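Sporulation inhibitor of replication protein SirA (Bacillus subtilis, PDB 4TPS) inhibits DNA replication initiation during sporulation by acting on the initiator DnaA, preventing overinitiation and so enforcing diploidy. Local coordinates at residues F32-D37 / Q56-P61; Q69-N74 / A98-K103; I120-L125 / F132-F137. All blocks are in the same frame, centred on the assembly; numbering follows the deposited sequence. Where two conformers were deposited one is given.

Contact 1: F32-D37 / Q56-P61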
# COMPACT_ATOMS: atom_id res chain seq x y z
N PHE A 32 4.90 -6.24 2.79
CA PHE A 32 4.99 -6.38 4.23
C PHE A 32 5.93 -5.32 4.83
O PHE A 32 5.56 -4.68 5.80
CB PHE A 32 5.48 -7.78 4.59
CG PHE A 32 5.73 -7.98 6.07
CD1 PHE A 32 4.67 -8.34 6.88
CD2 PHE A 32 6.97 -7.83 6.65
CE1 PHE A 32 4.84 -8.52 8.23
CE2 PHE A 32 7.15 -8.00 8.02
CZ PHE A 32 6.09 -8.41 8.80
N GLU A 33 7.11 -5.12 4.21
CA GLU A 33 8.07 -4.16 4.73
C GLU A 33 7.55 -2.70 4.67
O GLU A 33 7.76 -1.91 5.58
CB GLU A 33 9.42 -4.29 4.01
CG GLU A 33 10.10 -5.61 4.38
CD GLU A 33 11.50 -5.77 3.80
OE1 GLU A 33 11.71 -6.76 3.06
OE2 GLU A 33 12.38 -4.93 4.10
N LEU A 34 6.83 -2.36 3.62
CA LEU A 34 6.18 -1.05 3.50
C LEU A 34 5.16 -0.81 4.64
O LEU A 34 5.19 0.19 5.35
CB LEU A 34 5.51 -0.90 2.18
CG LEU A 34 4.84 0.46 1.94
CD1 LEU A 34 5.89 1.53 1.69
CD2 LEU A 34 3.87 0.40 0.77
N PHE A 35 4.29 -1.76 4.81
CA PHE A 35 3.31 -1.70 5.92
C PHE A 35 3.96 -1.69 7.34
O PHE A 35 3.56 -0.92 8.21
CB PHE A 35 2.29 -2.80 5.80
CG PHE A 35 1.32 -2.58 4.65
CD1 PHE A 35 0.35 -1.61 4.71
CD2 PHE A 35 1.36 -3.35 3.50
CE1 PHE A 35 -0.56 -1.43 3.67
CE2 PHE A 35 0.48 -3.15 2.45
CZ PHE A 35 -0.49 -2.19 2.55
N GLN A 36 5.00 -2.46 7.49
CA GLN A 36 5.72 -2.51 8.76
C GLN A 36 6.41 -1.14 9.01
O GLN A 36 6.39 -0.63 10.13
CB GLN A 36 6.70 -3.66 8.78
CG GLN A 36 7.48 -3.75 10.11
CD GLN A 36 8.39 -4.94 10.14
OE1 GLN A 36 9.40 -5.03 9.40
NE2 GLN A 36 8.03 -5.89 10.98
N ASP A 37 6.97 -0.53 7.97
CA ASP A 37 7.55 0.80 8.12
C ASP A 37 6.54 1.83 8.59
O ASP A 37 6.84 2.66 9.42
CB ASP A 37 8.14 1.29 6.81
CG ASP A 37 9.47 0.67 6.50
OD1 ASP A 37 10.10 0.03 7.39
OD2 ASP A 37 9.88 0.84 5.33
N GLN A 56 -1.90 4.67 1.07
CA GLN A 56 -3.22 5.14 0.64
C GLN A 56 -3.48 4.83 -0.88
O GLN A 56 -4.57 4.42 -1.28
CB GLN A 56 -3.35 6.66 0.94
CG GLN A 56 -3.38 6.97 2.46
CD GLN A 56 -3.31 8.47 2.86
OE1 GLN A 56 -2.88 9.36 2.09
NE2 GLN A 56 -3.72 8.74 4.11
N TYR A 57 -2.45 5.01 -1.69
CA TYR A 57 -2.54 4.79 -3.11
C TYR A 57 -2.74 3.34 -3.51
O TYR A 57 -3.53 3.04 -4.42
CB TYR A 57 -1.33 5.44 -3.80
CG TYR A 57 -1.45 5.50 -5.32
CD1 TYR A 57 -1.19 4.41 -6.13
CD2 TYR A 57 -1.86 6.67 -5.94
CE1 TYR A 57 -1.33 4.49 -7.54
CE2 TYR A 57 -1.98 6.76 -7.32
CZ TYR A 57 -1.72 5.69 -8.11
OH TYR A 57 -1.79 5.74 -9.48
N ILE A 58 -2.06 2.41 -2.84
CA ILE A 58 -2.06 1.02 -3.29
C ILE A 58 -3.18 0.18 -2.66
O ILE A 58 -3.29 -0.98 -2.97
CB ILE A 58 -0.69 0.32 -3.04
CG1 ILE A 58 -0.43 0.08 -1.53
CG2 ILE A 58 0.46 1.15 -3.67
CD1 ILE A 58 0.76 -0.85 -1.30
N THR A 59 -3.95 0.77 -1.77
CA THR A 59 -5.00 0.07 -1.08
C THR A 59 -6.37 0.67 -1.41
O THR A 59 -6.49 1.83 -1.86
CB THR A 59 -4.77 0.06 0.46
OG1 THR A 59 -4.77 1.38 0.99
CG2 THR A 59 -3.46 -0.60 0.82
N GLN A 60 -7.42 -0.12 -1.14
CA GLN A 60 -8.81 0.28 -1.35
C GLN A 60 -9.46 0.56 -0.02
O GLN A 60 -9.12 -0.09 0.98
CB GLN A 60 -9.60 -0.85 -2.04
CG GLN A 60 -8.97 -1.24 -3.37
CD GLN A 60 -9.89 -2.06 -4.26
OE1 GLN A 60 -10.80 -2.67 -3.80
NE2 GLN A 60 -9.65 -2.02 -5.56
N PRO A 61 -10.44 1.45 0.00
CA PRO A 61 -11.24 1.62 1.23
C PRO A 61 -11.94 0.29 1.58
O PRO A 61 -12.42 -0.45 0.68
CB PRO A 61 -12.25 2.70 0.87
CG PRO A 61 -11.90 3.21 -0.45
CD PRO A 61 -10.89 2.32 -1.10
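Ile-58 sends one branch into the notch between Leu-34 and Phe-35, two neighbours on the facing helix 28-39. Its CB points at that helix but is too far back to touch it, and CG2 turns aside. CG1 occupies the crowded position between the backbone N and the carbonyl carbon (chi1 70°), and still stops short of both partners. The contact is made at CD1, which the extended second torsion (chi2 168°) pushes outward. CD1 meets Leu-34 CD2 at 3.9 Å, tip to tip, and lies 4.3 Å from Phe-35 CZ, approaching that ring obliquely. A beta-branched residue suits this place: CG1 can reach across while CG2 stays beside its own backbone. Leucine on the other side supplies a methyl at the end of a short stalk.

The far edge of the Phe-35 ring is taken by Thr-59, whose CG2 lies in the ring plane, 3.8 Å from Phe-35 CZ and 4.1 Å from Phe-35 CE1. Threonine serves two needs here. Its methyl faces the apolar ring, while its buried OG1 is satisfied by Ile-55 O and by His-105 ND1.

No hydrogen bond joins the two segments; what passes between them is apolar packing. Helix 28-39 rests on helix 45-58, where Leu-34 also touches Thr-51 and Ile-55, and Phe-35 reaches Tyr-14 and Ile-16 of strand 9-16. Aromatic packing from another protein chain reaches Leu-34 and Ile-58, consistent with this helical pair taking part in partner binding.

Contact 2: Q69-N74 / A98-K103; sequences QRLKMN and ATFMMK
Leu-71 presses a single methyl, CD1, against the outer part of the Phe-100 ring, and this is the tight part of the contact. CD1 is 3.7 Å from Phe-100 CE1 and 4.1 Å from Phe-100 CD1, with the two side chains crossing obliquely. Phe-100 extends to meet it because its CG lies opposite the backbone N (chi1 175°), which carries the ring straight off the strand toward the helix. A long, bulky ring suits this place, since 10.1 Å separate Leu-71 CA from Phe-100 CA and the ring spans much of that gap.

Packing slackens toward Met-102, whose CE comes only to 4.3 Å from Leu-71 CD1. The extended methionine chain runs past the ring, with Met-102 SD at its edge, in plane, 3.9 Å from Phe-100 CE1. A long, flexible methionine can fill such an irregular margin.

Away from Leu-71 the helix is largely solvent-facing, with Gln-69, Lys-72, Met-73 and Asn-74 exposed; Lys-72 NZ bonds to Gln-82 OE1 and Tyr-87 OH. Thr-99 and Met-101 leave the strand on the face turned from this helix.

Helix 64-75 thus lies over one face of strand 96-103, which is bonded on one flank to strand 86-90 and on the other to strand 106-113. Met-67 of the same helix also touches Phe-100 and Met-102, while helix 116-128 lies alongside.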
# COMPACT_ATOMS: atom_id res chain seq x y z
N GLN A 69 -22.95 -6.30 6.72
CA GLN A 69 -23.96 -7.26 6.31
C GLN A 69 -23.44 -8.70 6.37
O GLN A 69 -24.11 -9.60 6.91
CB GLN A 69 -24.48 -6.90 4.96
CG GLN A 69 -25.19 -5.54 5.01
CD GLN A 69 -25.54 -4.94 3.65
OE1 GLN A 69 -24.84 -5.13 2.66
NE2 GLN A 69 -26.64 -4.16 3.62
N ARG A 70 -22.27 -8.90 5.79
CA ARG A 70 -21.67 -10.22 5.78
C ARG A 70 -21.31 -10.75 7.16
O ARG A 70 -21.53 -11.97 7.46
CB ARG A 70 -20.43 -10.21 4.86
CG ARG A 70 -20.74 -10.00 3.38
CD ARG A 70 -21.45 -11.23 2.82
NE ARG A 70 -21.73 -11.13 1.37
CZ ARG A 70 -20.94 -11.61 0.40
NH1 ARG A 70 -19.80 -12.24 0.67
NH2 ARG A 70 -21.32 -11.47 -0.87
N LEU A 71 -20.80 -9.87 7.99
CA LEU A 71 -20.49 -10.26 9.38
C LEU A 71 -21.73 -10.66 10.17
O LEU A 71 -21.74 -11.69 10.85
CB LEU A 71 -19.75 -9.12 10.09
CG LEU A 71 -18.30 -8.91 9.63
CD1 LEU A 71 -17.85 -7.51 10.06
CD2 LEU A 71 -17.39 -9.98 10.19
N LYS A 72 -22.76 -9.84 10.10
CA LYS A 72 -23.96 -10.14 10.87
C LYS A 72 -24.60 -11.41 10.43
O LYS A 72 -25.12 -12.17 11.26
CB LYS A 72 -24.97 -9.02 10.73
CG LYS A 72 -24.59 -7.75 11.48
CD LYS A 72 -25.81 -6.85 11.60
CE LYS A 72 -25.47 -5.40 11.34
NZ LYS A 72 -24.29 -5.05 12.15
N MET A 73 -24.54 -11.72 9.14
CA MET A 73 -25.08 -13.00 8.66
C MET A 73 -24.28 -14.19 9.16
O MET A 73 -24.84 -15.18 9.65
CB MET A 73 -25.04 -13.05 7.15
CG MET A 73 -26.03 -12.21 6.46
SD MET A 73 -25.47 -12.34 4.77
CE MET A 73 -26.27 -10.86 4.20
N ASN A 74 -22.97 -14.12 9.04
CA ASN A 74 -22.10 -15.19 9.44
C ASN A 74 -22.03 -15.45 10.94
O ASN A 74 -21.87 -16.60 11.35
CB ASN A 74 -20.71 -14.93 8.94
CG ASN A 74 -19.92 -16.19 8.90
OD1 ASN A 74 -20.19 -17.10 8.10
ND2 ASN A 74 -19.01 -16.31 9.79
N ALA A 98 -11.79 -13.38 19.64
CA ALA A 98 -11.20 -12.48 18.61
C ALA A 98 -11.98 -11.20 18.50
O ALA A 98 -13.20 -11.18 18.67
CB ALA A 98 -11.11 -13.15 17.25
N THR A 99 -11.25 -10.14 18.22
CA THR A 99 -11.73 -8.79 17.96
C THR A 99 -11.42 -8.39 16.57
O THR A 99 -10.28 -8.57 16.14
CB THR A 99 -11.06 -7.78 18.97
OG1 THR A 99 -11.18 -8.28 20.32
CG2 THR A 99 -11.69 -6.38 18.86
N PHE A 100 -12.41 -7.78 15.91
CA PHE A 100 -12.32 -7.29 14.50
C PHE A 100 -12.66 -5.82 14.52
O PHE A 100 -13.72 -5.43 15.05
CB PHE A 100 -13.31 -8.09 13.65
CG PHE A 100 -13.43 -7.63 12.20
CD1 PHE A 100 -14.27 -6.57 11.87
CD2 PHE A 100 -12.75 -8.30 11.20
CE1 PHE A 100 -14.42 -6.20 10.55
CE2 PHE A 100 -12.92 -7.90 9.89
CZ PHE A 100 -13.75 -6.85 9.59
N MET A 101 -11.77 -4.98 14.00
CA MET A 101 -12.02 -3.54 13.92
C MET A 101 -11.84 -3.08 12.46
O MET A 101 -10.80 -3.34 11.86
CB MET A 101 -10.99 -2.81 14.79
CG MET A 101 -10.94 -3.35 16.23
SD MET A 101 -9.62 -2.82 17.36
CE MET A 101 -10.61 -1.64 18.31
N MET A 102 -12.82 -2.40 11.90
CA MET A 102 -12.67 -1.88 10.55
C MET A 102 -12.76 -0.37 10.51
O MET A 102 -13.73 0.23 10.96
CB MET A 102 -13.65 -2.58 9.59
CG MET A 102 -15.08 -2.37 9.83
SD MET A 102 -16.02 -3.30 8.58
CE MET A 102 -17.57 -3.30 9.49
N LYS A 103 -11.77 0.25 9.87
CA LYS A 103 -11.71 1.70 9.76
C LYS A 103 -10.99 2.17 8.56
O LYS A 103 -9.79 1.89 8.44
CB LYS A 103 -11.03 2.32 11.00
CG LYS A 103 -11.31 3.81 11.19
CD LYS A 103 -10.58 4.27 12.46
CE LYS A 103 -10.58 5.79 12.60
NZ LYS A 103 -11.87 6.29 13.14

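Contact 3: I120-L125 / F132-F137; sequences IFFEVL and FLAMDF
Leu-125 and Phe-132 cross at about a right angle, the leucine bringing a methyl down on the phenylalanine ring. Its CD2 stands 3.9 Å from the ring centroid, 18° off the ring normal, a CH-pi contact over one face. The methyl is offset toward the rim and is nearest to Phe-132 CZ, at 3.7 Å. Leu-125 CB covers another part of the ring, 3.9 Å from Phe-132 CD2. The ring also runs beside the leucine's own carbonyl, with Phe-132 CE2 3.4 Å from Leu-125 O. On Phe-132, CG stands opposite the carbonyl carbon (chi1 -73°), a turn that lays the ring beneath the helix. Leucine suits the helix side because its forked tip can set one methyl over an aromatic face, toward its rim. With an alanine in place of Phe-132, Leu-125 CD2 is likely to lose the aromatic face it rests on, opening a gap between helix and strand.

One helical turn earlier, the Phe-122 ring leans over toward Ala-134, with CZ 4.4 Å from Ala-134 CB. The meeting is oblique and lighter, and the small alanine gives the large ring room near the strand. Tyr-11 meets the same ring edge-to-face.

The chain turns back after helix 116-128 to form strand 132-136, so this contact packs a helix against the strand that follows it. The strand lies between strands 9-16 and 141-144 in the antiparallel sheet. Leu-145 touches both Leu-125 and Phe-132, as does Ile-107 from strand 106-113, while Met-67 of helix 64-75 reaches Leu-125.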
# COMPACT_ATOMS: atom_id res chain seq x y z
N ILE A 120 -12.71 -17.29 11.65
CA ILE A 120 -14.09 -16.87 11.46
C ILE A 120 -14.16 -15.53 10.65
O ILE A 120 -14.93 -15.41 9.69
CB ILE A 120 -14.86 -16.79 12.79
CG1 ILE A 120 -15.16 -18.25 13.25
CG2 ILE A 120 -16.14 -16.02 12.65
CD1 ILE A 120 -15.77 -18.35 14.60
N PHE A 121 -13.30 -14.59 11.03
CA PHE A 121 -13.23 -13.32 10.33
C PHE A 121 -12.58 -13.45 8.94
O PHE A 121 -13.06 -12.87 7.97
CB PHE A 121 -12.52 -12.29 11.18
CG PHE A 121 -13.29 -11.88 12.44
CD1 PHE A 121 -14.55 -11.34 12.34
CD2 PHE A 121 -12.72 -11.98 13.68
CE1 PHE A 121 -15.28 -10.95 13.45
CE2 PHE A 121 -13.43 -11.60 14.82
CZ PHE A 121 -14.71 -11.08 14.69
N PHE A 122 -11.51 -14.23 8.85
CA PHE A 122 -10.79 -14.40 7.59
C PHE A 122 -11.71 -15.04 6.58
O PHE A 122 -11.61 -14.74 5.39
CB PHE A 122 -9.52 -15.26 7.69
CG PHE A 122 -8.37 -14.65 8.51
CD1 PHE A 122 -8.25 -13.30 8.69
CD2 PHE A 122 -7.33 -15.47 8.96
CE1 PHE A 122 -7.21 -12.76 9.41
CE2 PHE A 122 -6.28 -14.94 9.68
CZ PHE A 122 -6.19 -13.56 9.86
N GLU A 123 -12.57 -15.96 7.00
CA GLU A 123 -13.50 -16.61 6.06
C GLU A 123 -14.50 -15.58 5.49
O GLU A 123 -14.81 -15.62 4.30
CB GLU A 123 -14.28 -17.71 6.76
CG GLU A 123 -14.99 -18.61 5.79
CD GLU A 123 -14.06 -19.65 5.11
OE1 GLU A 123 -14.61 -20.54 4.43
OE2 GLU A 123 -12.81 -19.60 5.20
N VAL A 124 -14.99 -14.64 6.30
CA VAL A 124 -15.88 -13.60 5.76
C VAL A 124 -15.10 -12.74 4.73
O VAL A 124 -15.54 -12.54 3.60
CB VAL A 124 -16.41 -12.73 6.90
CG1 VAL A 124 -17.16 -11.51 6.39
CG2 VAL A 124 -17.31 -13.56 7.83
N LEU A 125 -13.92 -12.33 5.09
CA LEU A 125 -13.06 -11.49 4.24
C LEU A 125 -12.72 -12.15 2.90
O LEU A 125 -12.86 -11.54 1.86
CB LEU A 125 -11.75 -11.12 4.99
CG LEU A 125 -11.97 -10.15 6.17
CD1 LEU A 125 -10.67 -10.01 6.95
CD2 LEU A 125 -12.42 -8.81 5.73
N PHE A 132 -7.35 -9.35 0.13
CA PHE A 132 -6.94 -8.95 1.49
C PHE A 132 -5.58 -9.56 1.80
O PHE A 132 -5.36 -10.76 1.68
CB PHE A 132 -7.95 -9.39 2.54
CG PHE A 132 -9.23 -8.58 2.54
CD1 PHE A 132 -9.24 -7.29 3.07
CD2 PHE A 132 -10.40 -9.10 2.00
CE1 PHE A 132 -10.42 -6.57 3.07
CE2 PHE A 132 -11.58 -8.35 1.97
CZ PHE A 132 -11.59 -7.10 2.52
N LEU A 133 -4.67 -8.71 2.21
CA LEU A 133 -3.35 -9.07 2.73
C LEU A 133 -3.29 -8.87 4.24
O LEU A 133 -3.46 -7.76 4.73
CB LEU A 133 -2.32 -8.19 2.06
CG LEU A 133 -0.85 -8.51 2.34
CD1 LEU A 133 -0.46 -9.85 1.65
CD2 LEU A 133 0.04 -7.38 1.79
N ALA A 134 -3.11 -9.96 4.99
CA ALA A 134 -3.14 -9.92 6.46
C ALA A 134 -1.69 -10.06 6.94
O ALA A 134 -0.94 -10.91 6.45
CB ALA A 134 -3.95 -11.12 6.98
N MET A 135 -1.30 -9.26 7.94
CA MET A 135 0.07 -9.23 8.35
C MET A 135 0.14 -9.09 9.86
O MET A 135 -0.47 -8.16 10.43
CB MET A 135 0.71 -7.97 7.77
CG MET A 135 0.83 -7.94 6.23
SD MET A 135 1.12 -6.28 5.56
CE MET A 135 -0.51 -5.59 5.60
N ASP A 136 0.91 -9.99 10.49
CA ASP A 136 1.24 -9.88 11.95
C ASP A 136 2.71 -9.47 12.05
O ASP A 136 3.59 -10.24 11.72
CB ASP A 136 0.94 -11.20 12.65
CG ASP A 136 1.15 -11.11 14.17
OD1 ASP A 136 2.00 -10.35 14.61
OD2 ASP A 136 0.46 -11.84 14.96
N PHE A 137 2.95 -8.23 12.47
CA PHE A 137 4.28 -7.65 12.54
C PHE A 137 5.04 -8.14 13.79
O PHE A 137 6.22 -7.89 13.91
CB PHE A 137 4.18 -6.12 12.64
CG PHE A 137 3.48 -5.48 11.47
CD1 PHE A 137 3.97 -5.67 10.16
CD2 PHE A 137 2.39 -4.74 11.64
CE1 PHE A 137 3.32 -5.14 9.08
CE2 PHE A 137 1.73 -4.20 10.56
CZ PHE A 137 2.19 -4.41 9.29

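How the contacts relate
All three contacts pack helices against one another or against the same antiparallel sheet. Contacts 1 and 2 lie on opposite sides of the chain's centre, 21 Å apart between centres and about 7 Å at their nearest atoms. Contact 3 is the bridge. Its helix adjoins contact 2, 11 Å away between centres, through Phe-121, whose CZ is 3.5 Å from Phe-100 CB and whose CD1 is 3.8 Å from Leu-71 CD2. Its strand adjoins contact 1, 15 Å away between centres, where Met-135 SD lies 3.6 Å from Phe-35 CD2 and Phe-137 packs on Phe-32. Of the three, contact 1 alone is touched by another protein chain.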